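Local atomic coordinates of putative alpha-L-fucosidase (Bacteroides thetaiotaomicron VPI-5482, PDB entry 3GZA), a protein that probably hydrolyses alpha-L-fucosidic bonds as a glycoside hydrolase of family 29. Residues Arg332-Glu335 / Met336-Ile340; Lys107-Ile110 / Val111-Phe114; Arg132-Ser135 / Leu136-Ile139. All coordinates share one frame; numbering follows the deposited sequence.

Interaction 1: Arg332-Glu335 / Met336-Ile340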
ATOM      1  N   ARG A 332     -33.332  -6.061 -17.590  1.00 23.62           N
ATOM      2  CA  ARG A 332     -34.097  -6.790 -16.559  1.00 24.07           C
ATOM      3  C   ARG A 332     -34.542  -5.872 -15.427  1.00 24.39           C
ATOM      4  O   ARG A 332     -35.632  -6.019 -14.879  1.00 24.24           O
ATOM      5  CB  ARG A 332     -33.271  -7.939 -15.971  1.00 24.33           C
ATOM      6  CG  ARG A 332     -33.977  -8.795 -14.944  1.00 25.85           C
ATOM      7  CD  ARG A 332     -35.310  -9.422 -15.473  1.00 25.84           C
ATOM      8  NE  ARG A 332     -35.287  -9.906 -16.866  1.00 24.71           N
ATOM      9  CZ  ARG A 332     -34.732 -11.047 -17.271  1.00 24.99           C
ATOM     10  NH1 ARG A 332     -34.089 -11.836 -16.423  1.00 24.55           N
ATOM     11  NH2 ARG A 332     -34.737 -11.365 -18.541  1.00 24.37           N
ATOM     12  N   LEU A 333     -33.649  -4.984 -15.024  1.00 24.61           N
ATOM     13  CA  LEU A 333     -33.949  -3.974 -14.035  1.00 24.51           C
ATOM     14  C   LEU A 333     -35.109  -3.092 -14.481  1.00 24.34           C
ATOM     15  O   LEU A 333     -36.012  -2.819 -13.685  1.00 24.27           O
ATOM     16  CB  LEU A 333     -32.706  -3.143 -13.724  1.00 25.25           C
ATOM     17  CG  LEU A 333     -31.625  -3.875 -12.931  1.00 24.73           C
ATOM     18  CD1 LEU A 333     -30.273  -3.129 -12.972  1.00 26.17           C
ATOM     19  CD2 LEU A 333     -32.024  -4.180 -11.455  1.00 27.02           C
ATOM     20  N   LYS A 334     -35.083  -2.652 -15.730  1.00 25.15           N
ATOM     21  CA  LYS A 334     -36.171  -1.832 -16.255  1.00 25.09           C
ATOM     22  C   LYS A 334     -37.467  -2.626 -16.215  1.00 25.18           C
ATOM     23  O   LYS A 334     -38.538  -2.114 -15.826  1.00 24.72           O
ATOM     24  CB  LYS A 334     -35.853  -1.375 -17.669  1.00 24.93           C
ATOM     25  CG  LYS A 334     -37.006  -0.598 -18.305  1.00 25.45           C
ATOM     26  CD  LYS A 334     -36.678  -0.356 -19.750  1.00 27.27           C
ATOM     27  CE  LYS A 334     -37.706   0.502 -20.447  1.00 30.93           C
ATOM     28  NZ  LYS A 334     -38.978  -0.218 -20.644  1.00 31.17           N
ATOM     29  N   GLU A 335     -37.402  -3.887 -16.644  1.00 24.77           N
ATOM     30  CA  GLU A 335     -38.581  -4.738 -16.617  1.00 24.10           C
ATOM     31  C   GLU A 335     -39.172  -4.846 -15.183  1.00 23.96           C
ATOM     32  O   GLU A 335     -40.399  -4.867 -15.018  1.00 22.94           O
ATOM     33  CB  GLU A 335     -38.264  -6.127 -17.162  1.00 25.24           C
ATOM     34  CG  GLU A 335     -37.948  -6.176 -18.656  1.00 24.65           C
ATOM     35  CD  GLU A 335     -37.374  -7.473 -19.128  1.00 26.08           C
ATOM     36  OE1 GLU A 335     -37.194  -8.397 -18.308  1.00 25.48           O
ATOM     37  OE2 GLU A 335     -37.084  -7.555 -20.363  1.00 26.21           O
HETATM   38  N   MSE A 336     -38.308  -4.951 -14.173  1.00 23.67           N
HETATM   39  CA  MSE A 336     -38.742  -5.035 -12.760  1.00 22.81           C
HETATM   40  C   MSE A 336     -39.497  -3.775 -12.327  1.00 24.15           C
HETATM   41  O   MSE A 336     -40.593  -3.848 -11.796  1.00 24.37           O
HETATM   42  CB  MSE A 336     -37.557  -5.265 -11.859  1.00 23.27           C
HETATM   43  CG  MSE A 336     -37.952  -5.506 -10.443  1.00 22.15           C
HETATM   44 SE   MSE A 336     -36.466  -5.785  -9.303  0.75 24.31          SE
HETATM   45  CE  MSE A 336     -37.342  -6.229  -7.694  1.00 23.61           C
ATOM     46  N   GLY A 337     -38.918  -2.613 -12.604  1.00 25.64           N
ATOM     47  CA  GLY A 337     -39.564  -1.357 -12.283  1.00 24.83           C
ATOM     48  C   GLY A 337     -40.863  -1.204 -13.025  1.00 24.31           C
ATOM     49  O   GLY A 337     -41.867  -0.770 -12.442  1.00 25.02           O
ATOM     50  N   ASP A 338     -40.877  -1.556 -14.313  1.00 24.42           N
ATOM     51  CA  ASP A 338     -42.110  -1.457 -15.104  1.00 23.29           C
ATOM     52  C   ASP A 338     -43.236  -2.358 -14.560  1.00 23.78           C
ATOM     53  O   ASP A 338     -44.422  -1.967 -14.572  1.00 24.40           O
ATOM     54  CB  ASP A 338     -41.826  -1.852 -16.559  1.00 24.04           C
ATOM     55  CG  ASP A 338     -40.996  -0.827 -17.308  1.00 26.52           C
ATOM     56  OD1 ASP A 338     -40.759   0.301 -16.795  1.00 27.40           O
ATOM     57  OD2 ASP A 338     -40.550  -1.190 -18.426  1.00 27.54           O
ATOM     58  N   GLU A 339     -42.852  -3.533 -14.039  1.00 24.16           N
ATOM     59  CA  GLU A 339     -43.806  -4.499 -13.576  1.00 25.03           C
ATOM     60  C   GLU A 339     -44.315  -4.098 -12.182  1.00 24.82           C
ATOM     61  O   GLU A 339     -45.493  -4.264 -11.881  1.00 25.25           O
ATOM     62  CB  GLU A 339     -43.239  -5.899 -13.646  1.00 25.50           C
ATOM     63  CG  GLU A 339     -44.175  -6.954 -13.150  1.00 26.14           C
ATOM     64  CD  GLU A 339     -45.429  -7.138 -13.977  1.00 27.20           C
ATOM     65  OE1 GLU A 339     -45.535  -6.588 -15.088  1.00 26.74           O
ATOM     66  OE2 GLU A 339     -46.346  -7.832 -13.499  1.00 28.43           O
ATOM     67  N   ILE A 340     -43.459  -3.525 -11.354  1.00 24.71           N
ATOM     68  CA  ILE A 340     -43.915  -3.000 -10.065  1.00 24.79           C
ATOM     69  C   ILE A 340     -44.943  -1.925 -10.323  1.00 25.28           C
ATOM     70  O   ILE A 340     -46.004  -1.901  -9.679  1.00 24.98           O
ATOM     71  CB  ILE A 340     -42.767  -2.429  -9.233  1.00 26.09           C
ATOM     72  CG1 ILE A 340     -41.849  -3.571  -8.777  1.00 24.63           C
ATOM     73  CG2 ILE A 340     -43.295  -1.707  -8.007  1.00 27.53           C
ATOM     74  CD1 ILE A 340     -40.444  -3.063  -8.281  1.00 27.80           C
TER
HETATM   75  O   HOH W   1     -40.376   2.230 -18.756  1.00 36.02           O
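The carboxylate of Asp338 receives Lys334 at OD2, where NZ takes the syn lone pair, on the side of the other oxygen, with NZ and OD2 2.9 Å apart. A second flat pair is met edge-on: CD of Glu335 lies at the rim of the Arg332 guanidinium, in its plane, and NE of Arg332 donates to OE1 of Glu335 at 2.8 Å. Seen from the acceptor this bond is less flat, because NE approaches the syn side of OE1 from 32° out of the carboxylate plane. Both pairs are salt bridges, the first between residues i and i+4, the second between i and i+3. The lysine chain leaves with CG anti to its backbone N (chi1 176°) and runs extended as far as CE, where a bend at chi4 (-71°) swings the ammonium to OD2. The two side chains cross at an angle, with CG of Lys334 3.6 Å from OD2 of Asp338. A water donates to OD1 of Asp338 at 2.8 Å and makes only a weak bond with NZ of Lys334. This spacing is that of an alpha helix, and helix 327-344 supplies it: Asp338 N bonds to Lys334 O at 2.8 Å, Gly337 N to Leu333 O at 3.1 Å. The helix is amphipathic. Its buried side sends Leu333 onto Leu315 and Leu317, and the selenomethionine Met336 onto Leu313 and Met22, so it packs on strands 312-317 and 22-26 of the TIM barrel. Outside partners extend the second pair: Arg332 NH1 donates to Tyr294 O, and Glu335 OE2 accepts from Gln331 NE2. Further along, Glu339 is salt-bridged to Arg342 and Arg343, its carboxylate directed away from 332-335.

Interaction 2: Lys107-Ile110 / Val111-Phe114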
ATOM      1  N   LYS A 107      -5.647  10.027 -11.410  1.00 25.59           N
ATOM      2  CA  LYS A 107      -6.494  11.093 -10.927  1.00 24.68           C
ATOM      3  C   LYS A 107      -7.976  10.711 -10.874  1.00 24.68           C
ATOM      4  O   LYS A 107      -8.828  11.549 -10.536  1.00 26.21           O
ATOM      5  CB  LYS A 107      -6.311  12.325 -11.791  1.00 24.25           C
ATOM      6  CG  LYS A 107      -4.929  12.923 -11.732  1.00 27.05           C
ATOM      7  CD  LYS A 107      -4.543  13.337 -10.289  1.00 32.45           C
ATOM      8  CE  LYS A 107      -3.115  13.952 -10.150  1.00 34.53           C
ATOM      9  NZ  LYS A 107      -2.688  14.014  -8.708  1.00 37.52           N
ATOM     10  N   GLY A 108      -8.304   9.455 -11.136  1.00 24.83           N
ATOM     11  CA  GLY A 108      -9.669   9.010 -11.044  1.00 24.50           C
ATOM     12  C   GLY A 108     -10.240   8.955  -9.620  1.00 25.16           C
ATOM     13  O   GLY A 108      -9.527   8.702  -8.639  1.00 24.57           O
ATOM     14  N   ASP A 109     -11.554   9.135  -9.517  1.00 23.79           N
ATOM     15  CA  ASP A 109     -12.211   8.984  -8.223  1.00 23.50           C
ATOM     16  C   ASP A 109     -13.616   8.495  -8.530  1.00 23.31           C
ATOM     17  O   ASP A 109     -14.502   9.264  -8.903  1.00 23.93           O
ATOM     18  CB  ASP A 109     -12.215  10.279  -7.460  1.00 22.53           C
ATOM     19  CG  ASP A 109     -12.691  10.092  -6.030  1.00 26.26           C
ATOM     20  OD1 ASP A 109     -13.567   9.231  -5.780  1.00 24.55           O
ATOM     21  OD2 ASP A 109     -12.191  10.853  -5.175  1.00 25.17           O
ATOM     22  N   ILE A 110     -13.780   7.181  -8.457  1.00 24.18           N
ATOM     23  CA  ILE A 110     -15.031   6.583  -8.837  1.00 24.52           C
ATOM     24  C   ILE A 110     -16.095   6.843  -7.772  1.00 25.64           C
ATOM     25  O   ILE A 110     -17.266   6.947  -8.112  1.00 25.32           O
ATOM     26  CB  ILE A 110     -14.858   5.089  -9.109  1.00 25.08           C
ATOM     27  CG1 ILE A 110     -13.929   4.918 -10.310  1.00 25.77           C
ATOM     28  CG2 ILE A 110     -16.229   4.377  -9.388  1.00 25.69           C
ATOM     29  CD1 ILE A 110     -13.533   3.471 -10.595  1.00 26.38           C
ATOM     30  N   VAL A 111     -15.692   6.980  -6.505  1.00 24.59           N
ATOM     31  CA  VAL A 111     -16.649   7.359  -5.460  1.00 24.66           C
ATOM     32  C   VAL A 111     -17.242   8.731  -5.804  1.00 26.04           C
ATOM     33  O   VAL A 111     -18.457   8.951  -5.688  1.00 25.56           O
ATOM     34  CB  VAL A 111     -15.995   7.337  -4.070  1.00 25.12           C
ATOM     35  CG1 VAL A 111     -16.983   7.892  -3.023  1.00 24.64           C
ATOM     36  CG2 VAL A 111     -15.541   5.911  -3.699  1.00 26.65           C
ATOM     37  N   ARG A 112     -16.406   9.653  -6.258  1.00 25.01           N
ATOM     38  CA  ARG A 112     -16.898  10.977  -6.642  1.00 24.88           C
ATOM     39  C   ARG A 112     -17.838  10.915  -7.845  1.00 25.13           C
ATOM     40  O   ARG A 112     -18.913  11.502  -7.865  1.00 25.34           O
ATOM     41  CB  ARG A 112     -15.770  11.929  -6.897  1.00 25.46           C
ATOM     42  CG  ARG A 112     -16.344  13.328  -7.080  1.00 24.71           C
ATOM     43  CD  ARG A 112     -15.401  14.456  -6.896  1.00 23.98           C
ATOM     44  NE  ARG A 112     -14.607  14.369  -5.697  1.00 25.69           N
ATOM     45  CZ  ARG A 112     -15.054  14.635  -4.453  1.00 24.60           C
ATOM     46  NH1 ARG A 112     -16.299  15.015  -4.233  1.00 25.96           N
ATOM     47  NH2 ARG A 112     -14.212  14.546  -3.431  1.00 25.79           N
ATOM     48  N   ASP A 113     -17.394  10.216  -8.884  1.00 24.50           N
ATOM     49  CA  ASP A 113     -18.235  10.050 -10.067  1.00 25.40           C
ATOM     50  C   ASP A 113     -19.600   9.516  -9.603  1.00 25.11           C
ATOM     51  O   ASP A 113     -20.662  10.010 -10.001  1.00 24.54           O
ATOM     52  CB  ASP A 113     -17.634   9.019 -11.004  1.00 25.04           C
ATOM     53  CG  ASP A 113     -16.481   9.517 -11.850  1.00 28.35           C
ATOM     54  OD1 ASP A 113     -15.869  10.559 -11.585  1.00 27.06           O
ATOM     55  OD2 ASP A 113     -16.191   8.776 -12.808  1.00 30.84           O
ATOM     56  N   PHE A 114     -19.561   8.508  -8.752  1.00 25.22           N
ATOM     57  CA  PHE A 114     -20.753   7.800  -8.278  1.00 25.02           C
ATOM     58  C   PHE A 114     -21.706   8.626  -7.476  1.00 24.78           C
ATOM     59  O   PHE A 114     -22.916   8.664  -7.785  1.00 24.74           O
ATOM     60  CB  PHE A 114     -20.300   6.601  -7.447  1.00 25.06           C
ATOM     61  CG  PHE A 114     -21.417   5.743  -6.965  1.00 25.23           C
ATOM     62  CD1 PHE A 114     -21.947   4.792  -7.773  1.00 26.04           C
ATOM     63  CD2 PHE A 114     -21.921   5.867  -5.685  1.00 26.98           C
ATOM     64  CE1 PHE A 114     -22.999   4.006  -7.355  1.00 26.19           C
ATOM     65  CE2 PHE A 114     -22.965   5.027  -5.244  1.00 27.75           C
ATOM     66  CZ  PHE A 114     -23.491   4.119  -6.079  1.00 27.22           C
TER
HETATM   67  O   HOH W   2     -12.948  10.179 -11.734  1.00 16.48           O
HETATM   68  O   HOH W   3     -11.842  13.423  -5.778  1.00 16.69           O
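Asp109 and Arg112 slant across one another, their carboxylate and guanidinium planes 62° apart, and the two charged groups do not meet directly. OD2 of Asp109 is 4.3 Å from NE of Arg112, far from the guanidinium plane, where it is not aimed at by any N-H; any direct attraction is probably a longer-range one between charges. A water closes the gap: it donates to OD2 of Asp109 at 2.7 Å and accepts from NE of Arg112 at 2.9 Å, sitting at the edge of the guanidinium in its plane. The other carboxylate oxygen works on the backbone. A chi1 of -171° turns CG away from the backbone N, and OD1 of Asp109 comes in over the first helical turn to accept from Arg112 N at 2.9 Å; the N-H comes from above the carboxylate plane, 56° out of it. This is an N-cap, and it satisfies an amide that the start of helix 110-121 cannot bond within itself. Asp113 leans back toward the cap. Its N donates to Asp109 O at 3.0 Å, while its OD1 accepts from a second water, 2.9 Å away, which in turn takes the N-H of Asp109. That solvent link joins the cap residue to the residue four places on. The charged ends are also held from outside: Tyr173 OH bonds to Asp109 OD2, Arg104 forms a salt bridge with Asp113 OD2, and Arg112 NH2 donates to Arg172 O. On the nonpolar side, Ile110, Val111 and Phe114 all lie against Leu78, and Phe114 also reaches Ala76, which seats the helix on strand 75-79. Helix 110-121 then leads into strand 124-129, parallel neighbour of 75-79, completing a beta-alpha-beta crossover of the TIM barrel.

Interaction 3: Arg132-Ser135 / Leu136-Ile139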
ATOM      1  N   ARG A 132     -12.872  -5.580   7.084  1.00 25.14           N
ATOM      2  CA  ARG A 132     -12.733  -6.875   7.716  1.00 24.83           C
ATOM      3  C   ARG A 132     -11.640  -7.746   7.088  1.00 23.87           C
ATOM      4  O   ARG A 132     -10.977  -8.529   7.795  1.00 23.75           O
ATOM      5  CB  ARG A 132     -14.100  -7.588   7.629  1.00 25.40           C
ATOM      6  CG  ARG A 132     -14.158  -8.918   8.303  1.00 25.07           C
ATOM      7  CD  ARG A 132     -15.569  -9.473   8.386  1.00 26.43           C
ATOM      8  NE  ARG A 132     -15.596 -10.670   9.239  1.00 26.73           N
ATOM      9  CZ  ARG A 132     -16.518 -11.636   9.159  1.00 30.61           C
ATOM     10  NH1 ARG A 132     -17.508 -11.548   8.291  1.00 30.78           N
ATOM     11  NH2 ARG A 132     -16.481 -12.678   9.963  1.00 29.57           N
ATOM     12  N   TRP A 133     -11.508  -7.635   5.783  1.00 24.22           N
ATOM     13  CA  TRP A 133     -10.509  -8.362   5.013  1.00 23.88           C
ATOM     14  C   TRP A 133      -9.702  -7.352   4.193  1.00 23.78           C
ATOM     15  O   TRP A 133     -10.250  -6.456   3.542  1.00 26.43           O
ATOM     16  CB  TRP A 133     -11.175  -9.353   4.037  1.00 24.26           C
ATOM     17  CG  TRP A 133     -12.363 -10.048   4.612  1.00 23.70           C
ATOM     18  CD1 TRP A 133     -13.666  -9.671   4.454  1.00 24.71           C
ATOM     19  CD2 TRP A 133     -12.373 -11.199   5.480  1.00 24.05           C
ATOM     20  NE1 TRP A 133     -14.484 -10.505   5.189  1.00 25.82           N
ATOM     21  CE2 TRP A 133     -13.723 -11.456   5.813  1.00 25.68           C
ATOM     22  CE3 TRP A 133     -11.389 -12.058   5.978  1.00 23.52           C
ATOM     23  CZ2 TRP A 133     -14.091 -12.520   6.624  1.00 25.40           C
ATOM     24  CZ3 TRP A 133     -11.757 -13.116   6.795  1.00 23.45           C
ATOM     25  CH2 TRP A 133     -13.118 -13.320   7.127  1.00 24.27           C
ATOM     26  N   ASN A 134      -8.369  -7.462   4.238  1.00 23.88           N
ATOM     27  CA  ASN A 134      -7.491  -6.635   3.409  1.00 24.29           C
ATOM     28  C   ASN A 134      -6.312  -7.502   3.064  1.00 24.00           C
ATOM     29  O   ASN A 134      -5.450  -7.790   3.913  1.00 25.05           O
ATOM     30  CB  ASN A 134      -7.074  -5.384   4.167  1.00 23.65           C
ATOM     31  CG  ASN A 134      -6.238  -4.452   3.331  1.00 24.74           C
ATOM     32  OD1 ASN A 134      -5.396  -4.913   2.503  1.00 25.50           O
ATOM     33  ND2 ASN A 134      -6.467  -3.108   3.503  1.00 23.53           N
ATOM     34  N   SER A 135      -6.349  -8.049   1.852  1.00 23.55           N
ATOM     35  CA  SER A 135      -5.322  -8.992   1.453  1.00 24.69           C
ATOM     36  C   SER A 135      -3.943  -8.351   1.381  1.00 23.44           C
ATOM     37  O   SER A 135      -2.963  -8.948   1.784  1.00 24.91           O
ATOM     38  CB  SER A 135      -5.660  -9.659   0.136  1.00 25.45           C
ATOM     39  OG  SER A 135      -5.730  -8.732  -0.916  1.00 26.10           O
ATOM     40  N   LEU A 136      -3.887  -7.121   0.911  1.00 24.70           N
ATOM     41  CA  LEU A 136      -2.569  -6.464   0.784  1.00 23.98           C
ATOM     42  C   LEU A 136      -1.913  -6.303   2.137  1.00 24.39           C
ATOM     43  O   LEU A 136      -0.709  -6.565   2.277  1.00 24.20           O
ATOM     44  CB  LEU A 136      -2.710  -5.060   0.154  1.00 24.35           C
ATOM     45  CG  LEU A 136      -1.370  -4.365  -0.044  1.00 24.12           C
ATOM     46  CD1 LEU A 136      -0.488  -5.044  -1.139  1.00 25.79           C
ATOM     47  CD2 LEU A 136      -1.693  -2.866  -0.298  1.00 25.73           C
ATOM     48  N   LEU A 137      -2.668  -5.781   3.114  1.00 24.20           N
ATOM     49  CA  LEU A 137      -2.167  -5.406   4.420  1.00 24.35           C
ATOM     50  C   LEU A 137      -2.166  -6.486   5.461  1.00 24.50           C
ATOM     51  O   LEU A 137      -1.696  -6.268   6.552  1.00 25.84           O
ATOM     52  CB  LEU A 137      -2.896  -4.182   4.957  1.00 24.51           C
ATOM     53  CG  LEU A 137      -2.795  -2.926   4.080  1.00 24.68           C
ATOM     54  CD1 LEU A 137      -3.503  -1.804   4.799  1.00 26.54           C
ATOM     55  CD2 LEU A 137      -1.317  -2.534   3.780  1.00 25.94           C
ATOM     56  N   GLY A 138      -2.647  -7.674   5.118  1.00 23.87           N
ATOM     57  CA  GLY A 138      -2.568  -8.754   6.067  1.00 25.47           C
ATOM     58  C   GLY A 138      -3.634  -8.701   7.153  1.00 25.17           C
ATOM     59  O   GLY A 138      -3.338  -9.053   8.295  1.00 26.07           O
ATOM     60  N   ILE A 139      -4.848  -8.264   6.814  1.00 24.08           N
ATOM     61  CA  ILE A 139      -5.943  -8.218   7.784  1.00 24.46           C
ATOM     62  C   ILE A 139      -6.921  -9.357   7.454  1.00 24.65           C
ATOM     63  O   ILE A 139      -7.365  -9.474   6.304  1.00 24.39           O
ATOM     64  CB  ILE A 139      -6.691  -6.887   7.708  1.00 24.77           C
ATOM     65  CG1 ILE A 139      -5.706  -5.709   7.800  1.00 25.50           C
ATOM     66  CG2 ILE A 139      -7.805  -6.867   8.767  1.00 25.80           C
ATOM     67  CD1 ILE A 139      -4.872  -5.626   9.079  1.00 26.76           C
TER
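Asn134 and Ile139 form a single antiparallel hydrogen-bonded pair, Asn134 N reaching Ile139 O at 3.1 Å and Ile139 N reaching Asn134 O at 3.0 Å, with both N-H bonds nearly straight. Gly138 N adds a weak bond to the same Asn134 O. Two residues, Gly138 and Ile139, stand across from the single Asn134, a G1 beta bulge, and Gly138 has the positive phi (79°) at which a CB would strike the preceding carbonyl oxygen. The asparagine side chain folds back over the turn. Its chi1 of -176° puts CG opposite the backbone N, which brings the amide in so that OD1 of Asn134 accepts from Leu137 N at 2.9 Å, the donor lying 53° above the carbonyl plane. The amide passes at a slant to the Leu137 side chain, ND2 of Asn134 3.5 Å from CD1 of Leu137, while CB of Asn134 touches CB of Ile139 at 3.9 Å. With an alanine in place of Asn134, Leu137 N would probably lose its side-chain acceptor and the turn would be freer to shift. The loop follows strand 124-129 of the TIM barrel. At its outset the Arg132 guanidinium has Trp133 CZ2 over one face, and Arg132 NE donates to Asn141 OD1. Leu137 leans on Trp157 and Leu161 of helix 148-171, whereas Leu136 packs on Trp157 of the second subunit.

All three contacts are local and belong to the TIM-barrel part of the chain, yet they hold different elements. Interaction 1 lies partly at the surface, in the middle of a helix, and relies on ion pairs between side chains. Interaction 2 is buried at a helix start, where a side chain meets a backbone amide and a water bridges the opposite charges. Interaction 3 is buried too, but in a loop where backbone pairing dominates and the second subunit lends packing. Interactions 1 and 3 sit on opposite sides of the chain's centre, their centres about 38 Å apart; interactions 2 and 3 flank strand 124-129 along the chain.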